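Local coordinates for protein probable mannosyltransferase KTR4 (Saccharomyces cerevisiae, PDB 5A07) that is a probable mannosyltransferase of GT-A fold that binds guanosine-5'-diphosphate together with a manganese ion, at residues I241-F246 with H372-I377; K254-V259 with N320-D325; P56-D61 with D298-P303. All blocks are in the same frame, centred on the assembly; numbering follows the deposited sequence.

How the contacts relate
Two of the three contacts build the central sheet of a GT-A chain, and the third joins loops at its rim. Contact 2 is the central one, its centre about 6 Å from that of the chain, where two strands of the mixed sheet pair antiparallel; the side chain of Glu322 lies about 9 Å from the guanosine-5'-diphosphate and that of Phe321 about 10 Å from the manganese. Contact 1, its centre about 10 Å from that of contact 2, continues the same sheet: strand 371-373 runs beside strand 256-262, and His372 N comes 2.8 Å from Tyr256 O. Contact 3 lies at the periphery, about 32 Å from contact 1 and 27 Å from contact 2 between centres, and touches neither.

Contact 1 of 3, residues I241-F246 with H372-I377; sequences INYDVF and HWFRDI
At the edge of the central sheet of this GT-A fold, the loop that leads into helix 245-251 packs against the turn that follows strand 371-373, and one buried hydrogen bond and a small apolar cluster join them. Tyr243 and Asp376 approach from opposite directions. The phenol OH of Tyr243 donates to Asp376 OD2 at 2.6 Å, on the syn lone pair of that oxygen. The two planes are nearly coplanar, 2° apart, and OD2 lies at the ring edge, in its plane. Asp376 OD2 is also 3.3 Å from Tyr243 CE1. Asp376 reaches this position with CG set between its own backbone N and carbonyl carbon (chi1 52°).

The acid stands in a type I beta turn from Phe374 to Ile377, closed by Ile377 N bonding to Phe374 O. Phe374 is itself the centre of an inverse gamma turn. Around this turn Phe374, Asp376 and Ile377 reach the opposite loop. The Phe374 ring turns an edge to the tyrosine hydroxyl, with CE1 3.7 Å from Tyr243 OH, while His372 CD2 sits over the centre of one ring face. Val245 adds its CG1 branch obliquely, 3.7 Å from Phe374 CZ.

Above the tyrosine, Ile241 CG2 rests on one ring face toward its rim. The other branch of Ile241 ends in CD1, which packs 3.7 Å from Ile377 CG1, the two side chains crossing at about a right angle. Ile241 CD1 also lies 3.6 Å from Asp376 OD2, giving the buried oxygen an apolar neighbour beside its phenol donor. Beyond the pair, Asp244 is the N-cap of helix 245-251, its OD1 accepting from Gln247 N, and Phe374 also touches Tyr434, the last residue of the chain.

Contact 2 of 3, residues K254-V259 with N320-D325; sequences KIYGFV and NFEIVD
Tyr256 and Phe321 bury the most surface where two antiparallel strands pair in the central mixed sheet of the GT-A fold, 256-258 running at 175° to 322-325. Gly257 and Ile323 form the hydrogen-bonded pair, with Gly257 N to Ile323 O at 2.8 Å and a return bond from Ile323 N to Gly257 O. Tyr256 faces Val324 in the adjoining non-hydrogen-bonded pair, its CD1 packed 3.9 Å from Val324 CB. With CG anti to the backbone N, chi1 -167° carries the Tyr256 ring past Val324 so that its hydroxyl reaches Glu322. Tyr256 OH donates to Glu322 OE1 at 2.7 Å, on the anti side and somewhat out of the plane of a carboxylate standing nearly perpendicular to the ring. Glu322 OE2 meets Arg358 and Arg230 in salt bridges, so this buried acid is gripped at both oxygens. At the far end, Asp325 N bonds to Ile255 O, and the Asp325 carboxylate pairs with Lys226. Phe321 lies under Val259 in a CH-pi contact, the Val259 methyl CG1 standing 4.1 Å from the ring centroid and 20° off its normal.

Contact 3 of 3, residues P56-D61 with D298-P303; sequences PLYEKD and DNSQNP
This is a loop-to-loop contact at the periphery of the molecule, partly buried, in which one asparagine side chain serves as a two-pronged clamp on the backbone of the opposite loop. Asn299, in the loop between helix 293-297 and helix 303-308, meets Tyr58, in the loop between helix 43-53 and helix 65-80. Tyr58 N donates to Asn299 OD1 at 2.9 Å, in the carbonyl plane and on a lone pair. In return Asn299 ND2 donates a hydrogen bond to Tyr58 O at 2.8 Å, with that oxygen close to the amide plane. Both polar ends of the amide are thus engaged by a single residue, which fixes its rotation. Chi1 of 55° places CG between the backbone N and carbonyl carbon of Asn299 and aims the amide at the loop opposite, where Pro56 CB also packs 3.5 Å from ND2.

The tyrosine ring leans on the start of the second loop. Tyr58 CE2 comes 3.3 Å from Asp298 OD1, with the carboxylate turned 46° from the ring, and Tyr58 CD2 packs 3.6 Å from Ser300 CB. Ser300 N bonds to Asp298 OD1 from above the carboxylate plane, closing an Asx turn, and Ser300 OG adds a second bond to the same oxygen at 2.7 Å on its syn lone pair. The other oxygen, OD2, accepts from a water that also contacts Tyr58 OH. Leu57 completes the patch with CD2 against Asp298 CA and CB, 3.9 Å from each.

Helices frame the joined loops: Leu57 touches His424 and Tyr58 touches Arg423 of helix 418-425, Asp298 OD2 bonds to Thr420 of that same helix, Ser300 leans on Val68 of helix 65-80, and Pro56 and Asn299 both meet Tyr306 of helix 303-308.

Contact 1 of 3, residues I241-F246 with H372-I377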
# COMPACT_ATOMS: atom_id res chain seq x y z
N ILE B 241 17.04 -6.32 7.94
CA ILE B 241 16.39 -5.34 8.78
C ILE B 241 16.62 -5.74 10.22
O ILE B 241 16.08 -6.75 10.68
CB ILE B 241 14.90 -5.27 8.49
CG1 ILE B 241 14.71 -4.89 7.03
CG2 ILE B 241 14.18 -4.26 9.45
CD1 ILE B 241 15.10 -3.44 6.69
N ASN B 242 17.42 -4.93 10.93
CA ASN B 242 17.90 -5.26 12.26
C ASN B 242 17.28 -4.44 13.43
O ASN B 242 17.88 -4.29 14.49
CB ASN B 242 19.42 -5.14 12.27
CG ASN B 242 20.05 -6.27 11.51
OD1 ASN B 242 19.71 -7.41 11.72
ND2 ASN B 242 20.95 -5.96 10.66
N TYR B 243 16.09 -3.94 13.22
CA TYR B 243 15.29 -3.30 14.24
C TYR B 243 13.88 -3.81 14.08
O TYR B 243 13.48 -4.21 13.00
CB TYR B 243 15.31 -1.77 14.13
CG TYR B 243 14.84 -1.22 12.80
CD1 TYR B 243 15.68 -1.16 11.73
CD2 TYR B 243 13.52 -0.81 12.64
CE1 TYR B 243 15.25 -0.70 10.51
CE2 TYR B 243 13.08 -0.35 11.44
CZ TYR B 243 13.95 -0.29 10.38
OH TYR B 243 13.54 0.16 9.18
N ASP B 244 13.14 -3.77 15.17
CA ASP B 244 11.70 -4.15 15.21
C ASP B 244 10.87 -3.09 14.49
O ASP B 244 10.80 -1.95 14.91
CB ASP B 244 11.27 -4.32 16.65
CG ASP B 244 9.87 -4.88 16.82
OD1 ASP B 244 8.93 -4.46 16.11
OD2 ASP B 244 9.70 -5.79 17.66
N VAL B 245 10.28 -3.48 13.37
CA VAL B 245 9.60 -2.57 12.48
C VAL B 245 8.33 -2.06 13.08
O VAL B 245 8.05 -0.86 13.04
CB VAL B 245 9.34 -3.26 11.12
CG1 VAL B 245 8.43 -2.47 10.22
CG2 VAL B 245 10.65 -3.46 10.39
N PHE B 246 7.55 -2.94 13.68
CA PHE B 246 6.33 -2.47 14.39
C PHE B 246 6.66 -1.51 15.53
O PHE B 246 5.96 -0.51 15.72
CB PHE B 246 5.49 -3.63 14.90
CG PHE B 246 4.99 -4.58 13.86
CD1 PHE B 246 4.47 -4.14 12.68
CD2 PHE B 246 4.92 -5.92 14.12
CE1 PHE B 246 3.94 -5.01 11.77
CE2 PHE B 246 4.40 -6.81 13.17
CZ PHE B 246 3.91 -6.33 11.99
N HIS B 372 5.31 6.54 6.37
CA HIS B 372 6.74 6.33 6.32
C HIS B 372 7.10 5.57 5.04
O HIS B 372 6.59 4.44 4.84
CB HIS B 372 7.22 5.56 7.52
CG HIS B 372 8.68 5.30 7.57
ND1 HIS B 372 9.60 6.28 7.89
CD2 HIS B 372 9.40 4.19 7.32
CE1 HIS B 372 10.82 5.80 7.82
NE2 HIS B 372 10.74 4.51 7.49
N TRP B 373 8.12 6.06 4.33
CA TRP B 373 8.73 5.34 3.20
C TRP B 373 9.92 4.51 3.68
O TRP B 373 10.97 5.06 4.08
CB TRP B 373 9.17 6.32 2.10
CG TRP B 373 9.81 5.68 0.92
CD1 TRP B 373 9.51 4.47 0.42
CD2 TRP B 373 10.74 6.25 0.04
NE1 TRP B 373 10.27 4.19 -0.68
CE2 TRP B 373 11.05 5.28 -0.93
CE3 TRP B 373 11.38 7.49 -0.03
CZ2 TRP B 373 11.93 5.51 -1.97
CZ3 TRP B 373 12.26 7.72 -1.03
CH2 TRP B 373 12.52 6.74 -2.00
N PHE B 374 9.76 3.18 3.65
CA PHE B 374 10.76 2.25 4.17
C PHE B 374 11.83 2.06 3.11
O PHE B 374 11.91 1.01 2.43
CB PHE B 374 10.13 0.90 4.55
CG PHE B 374 9.64 0.86 5.96
CD1 PHE B 374 10.53 0.85 7.01
CD2 PHE B 374 8.25 0.87 6.24
CE1 PHE B 374 10.06 0.86 8.33
CE2 PHE B 374 7.82 0.86 7.54
CZ PHE B 374 8.71 0.87 8.60
N ARG B 375 12.68 3.07 2.96
CA ARG B 375 13.72 3.05 1.93
C ARG B 375 14.62 1.83 2.08
O ARG B 375 15.12 1.29 1.08
CB ARG B 375 14.56 4.35 1.98
CG ARG B 375 13.76 5.58 1.52
CD ARG B 375 14.54 6.85 1.81
NE ARG B 375 15.73 7.00 0.93
CZ ARG B 375 16.61 7.98 1.03
NH1 ARG B 375 16.45 8.96 1.96
NH2 ARG B 375 17.66 8.02 0.23
N ASP B 376 14.84 1.41 3.31
CA ASP B 376 15.78 0.36 3.62
C ASP B 376 15.25 -1.04 3.32
O ASP B 376 16.07 -2.00 3.35
CB ASP B 376 16.29 0.43 5.10
CG ASP B 376 15.13 0.48 6.15
OD1 ASP B 376 13.95 0.92 5.84
OD2 ASP B 376 15.38 0.13 7.33
N ILE B 377 13.93 -1.18 3.11
CA ILE B 377 13.34 -2.51 2.87
C ILE B 377 13.44 -2.79 1.38
O ILE B 377 12.61 -2.38 0.57
CB ILE B 377 11.93 -2.68 3.45
CG1 ILE B 377 11.99 -2.46 4.95
CG2 ILE B 377 11.46 -4.09 3.06
CD1 ILE B 377 10.66 -2.64 5.64

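Contact 2 of 3, residues K254-V259 with N320-D325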
# COMPACT_ATOMS: atom_id res chain seq x y z
N LYS B 254 4.11 6.47 13.34
CA LYS B 254 3.78 6.20 12.00
C LYS B 254 2.61 5.26 11.91
O LYS B 254 2.58 4.21 12.56
CB LYS B 254 4.98 5.60 11.25
CG LYS B 254 6.25 6.39 11.44
CD LYS B 254 6.15 7.80 10.94
CE LYS B 254 7.52 8.48 11.12
NZ LYS B 254 7.29 9.88 10.72
N ILE B 255 1.66 5.62 11.08
CA ILE B 255 0.49 4.77 10.90
C ILE B 255 0.54 3.89 9.66
O ILE B 255 -0.32 3.07 9.46
CB ILE B 255 -0.79 5.61 10.82
CG1 ILE B 255 -0.80 6.53 9.63
CG2 ILE B 255 -0.99 6.34 12.19
CD1 ILE B 255 -2.17 7.15 9.27
N TYR B 256 1.54 4.12 8.80
CA TYR B 256 1.56 3.40 7.54
C TYR B 256 2.99 3.39 7.01
O TYR B 256 3.71 4.40 7.11
CB TYR B 256 0.62 4.04 6.54
CG TYR B 256 0.35 3.17 5.31
CD1 TYR B 256 -0.54 2.11 5.38
CD2 TYR B 256 0.97 3.39 4.13
CE1 TYR B 256 -0.78 1.30 4.29
CE2 TYR B 256 0.70 2.60 3.01
CZ TYR B 256 -0.20 1.57 3.12
OH TYR B 256 -0.47 0.78 2.04
N GLY B 257 3.38 2.25 6.48
CA GLY B 257 4.66 2.07 5.84
C GLY B 257 4.53 1.47 4.46
O GLY B 257 3.75 0.50 4.25
N PHE B 258 5.29 2.03 3.51
CA PHE B 258 5.27 1.59 2.15
C PHE B 258 6.70 1.54 1.59
O PHE B 258 7.62 2.14 2.15
CB PHE B 258 4.36 2.48 1.28
CG PHE B 258 4.95 3.84 0.94
CD1 PHE B 258 4.86 4.88 1.80
CD2 PHE B 258 5.61 4.04 -0.25
CE1 PHE B 258 5.41 6.13 1.49
CE2 PHE B 258 6.17 5.27 -0.57
CZ PHE B 258 6.07 6.30 0.32
N VAL B 259 6.83 0.84 0.49
CA VAL B 259 8.08 0.80 -0.28
C VAL B 259 8.02 1.34 -1.72
O VAL B 259 9.08 1.84 -2.24
CB VAL B 259 8.77 -0.59 -0.30
CG1 VAL B 259 9.27 -1.00 1.05
CG2 VAL B 259 7.87 -1.67 -0.87
N ASN B 320 0.71 -4.39 -2.14
CA ASN B 320 1.15 -5.76 -1.94
C ASN B 320 2.10 -5.90 -0.77
O ASN B 320 2.21 -6.96 -0.17
CB ASN B 320 1.64 -6.42 -3.22
CG ASN B 320 2.73 -5.64 -3.94
OD1 ASN B 320 3.82 -5.47 -3.43
ND2 ASN B 320 2.45 -5.25 -5.15
N PHE B 321 2.87 -4.86 -0.50
CA PHE B 321 3.59 -4.67 0.77
C PHE B 321 2.94 -3.51 1.50
O PHE B 321 2.71 -2.48 0.89
CB PHE B 321 5.05 -4.28 0.50
CG PHE B 321 5.80 -3.77 1.74
CD1 PHE B 321 5.65 -2.46 2.17
CD2 PHE B 321 6.57 -4.59 2.47
CE1 PHE B 321 6.33 -1.98 3.29
CE2 PHE B 321 7.22 -4.15 3.58
CZ PHE B 321 7.11 -2.85 4.01
N GLU B 322 2.57 -3.67 2.75
CA GLU B 322 2.19 -2.49 3.54
C GLU B 322 2.38 -2.85 5.03
O GLU B 322 2.19 -4.02 5.42
CB GLU B 322 0.81 -1.97 3.20
CG GLU B 322 -0.30 -2.99 3.35
CD GLU B 322 -1.69 -2.51 2.97
OE1 GLU B 322 -1.99 -1.28 2.79
OE2 GLU B 322 -2.55 -3.40 2.88
N ILE B 323 2.84 -1.89 5.84
CA ILE B 323 2.87 -2.02 7.31
C ILE B 323 1.74 -1.04 7.73
O ILE B 323 1.80 0.14 7.38
CB ILE B 323 4.15 -1.52 7.90
CG1 ILE B 323 5.41 -2.11 7.27
CG2 ILE B 323 4.18 -1.82 9.37
CD1 ILE B 323 5.48 -3.55 7.32
N VAL B 324 0.77 -1.51 8.46
CA VAL B 324 -0.38 -0.64 8.73
C VAL B 324 -0.82 -0.72 10.19
O VAL B 324 -0.87 -1.79 10.82
CB VAL B 324 -1.53 -0.82 7.71
CG1 VAL B 324 -1.95 -2.23 7.59
CG2 VAL B 324 -2.71 0.09 8.07
N ASP B 325 -1.08 0.46 10.73
CA ASP B 325 -1.63 0.66 12.05
C ASP B 325 -3.14 0.52 11.90
O ASP B 325 -3.82 1.38 11.35
CB ASP B 325 -1.21 2.03 12.60
CG ASP B 325 -1.68 2.32 14.05
OD1 ASP B 325 -2.63 1.62 14.51
OD2 ASP B 325 -1.08 3.22 14.71
O HOH W 1 1.35 3.60 14.89
O HOH W 2 2.03 0.16 0.50
O HOH W 3 4.58 -0.39 -0.90

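Contact 3 of 3, residues P56-D61 with D298-P303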
# COMPACT_ATOMS: atom_id res chain seq x y z
N PRO B 56 -5.74 21.40 -10.73
CA PRO B 56 -4.53 20.63 -11.00
C PRO B 56 -3.36 21.25 -10.29
O PRO B 56 -3.34 22.47 -10.02
CB PRO B 56 -4.36 20.71 -12.48
CG PRO B 56 -5.28 21.79 -12.97
CD PRO B 56 -6.38 21.89 -11.97
N LEU B 57 -2.41 20.42 -9.91
CA LEU B 57 -1.27 20.97 -9.22
C LEU B 57 -0.46 21.90 -10.14
O LEU B 57 0.23 22.84 -9.64
CB LEU B 57 -0.40 19.82 -8.75
CG LEU B 57 0.81 20.16 -7.85
CD1 LEU B 57 0.39 20.92 -6.57
CD2 LEU B 57 1.51 18.85 -7.48
N TYR B 58 -0.42 21.59 -11.43
CA TYR B 58 0.29 22.38 -12.44
C TYR B 58 -0.70 22.85 -13.51
O TYR B 58 -1.51 22.07 -14.03
CB TYR B 58 1.35 21.56 -13.12
CG TYR B 58 2.44 21.18 -12.16
CD1 TYR B 58 3.46 22.07 -11.84
CD2 TYR B 58 2.41 19.97 -11.51
CE1 TYR B 58 4.42 21.75 -10.87
CE2 TYR B 58 3.38 19.62 -10.60
CZ TYR B 58 4.38 20.48 -10.27
OH TYR B 58 5.27 20.12 -9.28
N GLU B 59 -0.66 24.13 -13.84
CA GLU B 59 -1.55 24.66 -14.90
C GLU B 59 -1.24 24.08 -16.22
O GLU B 59 -0.07 23.84 -16.57
CB GLU B 59 -1.45 26.18 -15.03
CG GLU B 59 -2.20 26.89 -13.91
CD GLU B 59 -1.85 28.38 -13.79
OE1 GLU B 59 -0.83 28.86 -14.42
OE2 GLU B 59 -2.58 29.06 -13.04
N LYS B 60 -2.31 23.91 -16.98
CA LYS B 60 -2.22 23.35 -18.31
C LYS B 60 -1.16 24.04 -19.14
O LYS B 60 -0.91 25.26 -19.02
CB LYS B 60 -3.59 23.43 -18.97
CG LYS B 60 -3.69 22.75 -20.33
CD LYS B 60 -5.12 22.30 -20.65
CE LYS B 60 -5.52 21.12 -19.76
NZ LYS B 60 -6.98 20.85 -19.82
N ASP B 61 -0.41 23.26 -19.91
CA ASP B 61 0.59 23.83 -20.81
C ASP B 61 1.78 24.56 -20.21
O ASP B 61 2.44 25.32 -20.90
CB ASP B 61 -0.07 24.79 -21.83
CG ASP B 61 -1.30 24.18 -22.50
OD1 ASP B 61 -1.34 22.94 -22.70
OD2 ASP B 61 -2.22 24.94 -22.84
N ASP B 298 -1.17 15.81 -8.66
CA ASP B 298 -0.09 16.00 -9.57
C ASP B 298 -0.44 15.50 -10.95
O ASP B 298 -0.52 14.27 -11.21
CB ASP B 298 1.22 15.31 -9.11
CG ASP B 298 2.44 15.81 -9.88
OD1 ASP B 298 2.27 16.52 -10.91
OD2 ASP B 298 3.59 15.40 -9.56
N ASN B 299 -0.56 16.44 -11.89
CA ASN B 299 -1.00 16.12 -13.23
C ASN B 299 0.13 16.18 -14.20
O ASN B 299 -0.06 15.98 -15.42
CB ASN B 299 -2.10 17.12 -13.68
CG ASN B 299 -1.64 18.57 -13.58
OD1 ASN B 299 -1.11 18.99 -12.57
ND2 ASN B 299 -1.89 19.33 -14.61
N SER B 300 1.34 16.38 -13.72
CA SER B 300 2.43 16.70 -14.63
C SER B 300 3.15 15.56 -15.36
O SER B 300 3.75 15.80 -16.42
CB SER B 300 3.47 17.57 -13.91
OG SER B 300 4.09 16.93 -12.81
N GLN B 301 3.18 14.35 -14.76
CA GLN B 301 3.84 13.27 -15.39
C GLN B 301 2.90 12.48 -16.27
O GLN B 301 3.32 12.09 -17.34
CB GLN B 301 4.43 12.30 -14.36
CG GLN B 301 5.27 11.19 -14.96
CD GLN B 301 6.04 10.43 -13.87
OE1 GLN B 301 6.97 10.96 -13.26
NE2 GLN B 301 5.65 9.20 -13.62
N ASN B 302 1.69 12.22 -15.80
CA ASN B 302 0.63 11.48 -16.52
C ASN B 302 -0.67 12.28 -16.55
O ASN B 302 -1.66 11.92 -15.91
CB ASN B 302 0.34 10.12 -15.88
CG ASN B 302 1.47 9.19 -16.04
OD1 ASN B 302 1.93 8.94 -17.15
ND2 ASN B 302 2.01 8.76 -14.97
N PRO B 303 -0.70 13.36 -17.37
CA PRO B 303 -1.85 14.23 -17.40
C PRO B 303 -3.12 13.53 -17.89
O PRO B 303 -4.23 13.92 -17.49
CB PRO B 303 -1.43 15.35 -18.40
CG PRO B 303 -0.22 14.85 -19.09
CD PRO B 303 0.44 13.91 -18.13
O HOH W 4 5.44 17.35 -8.91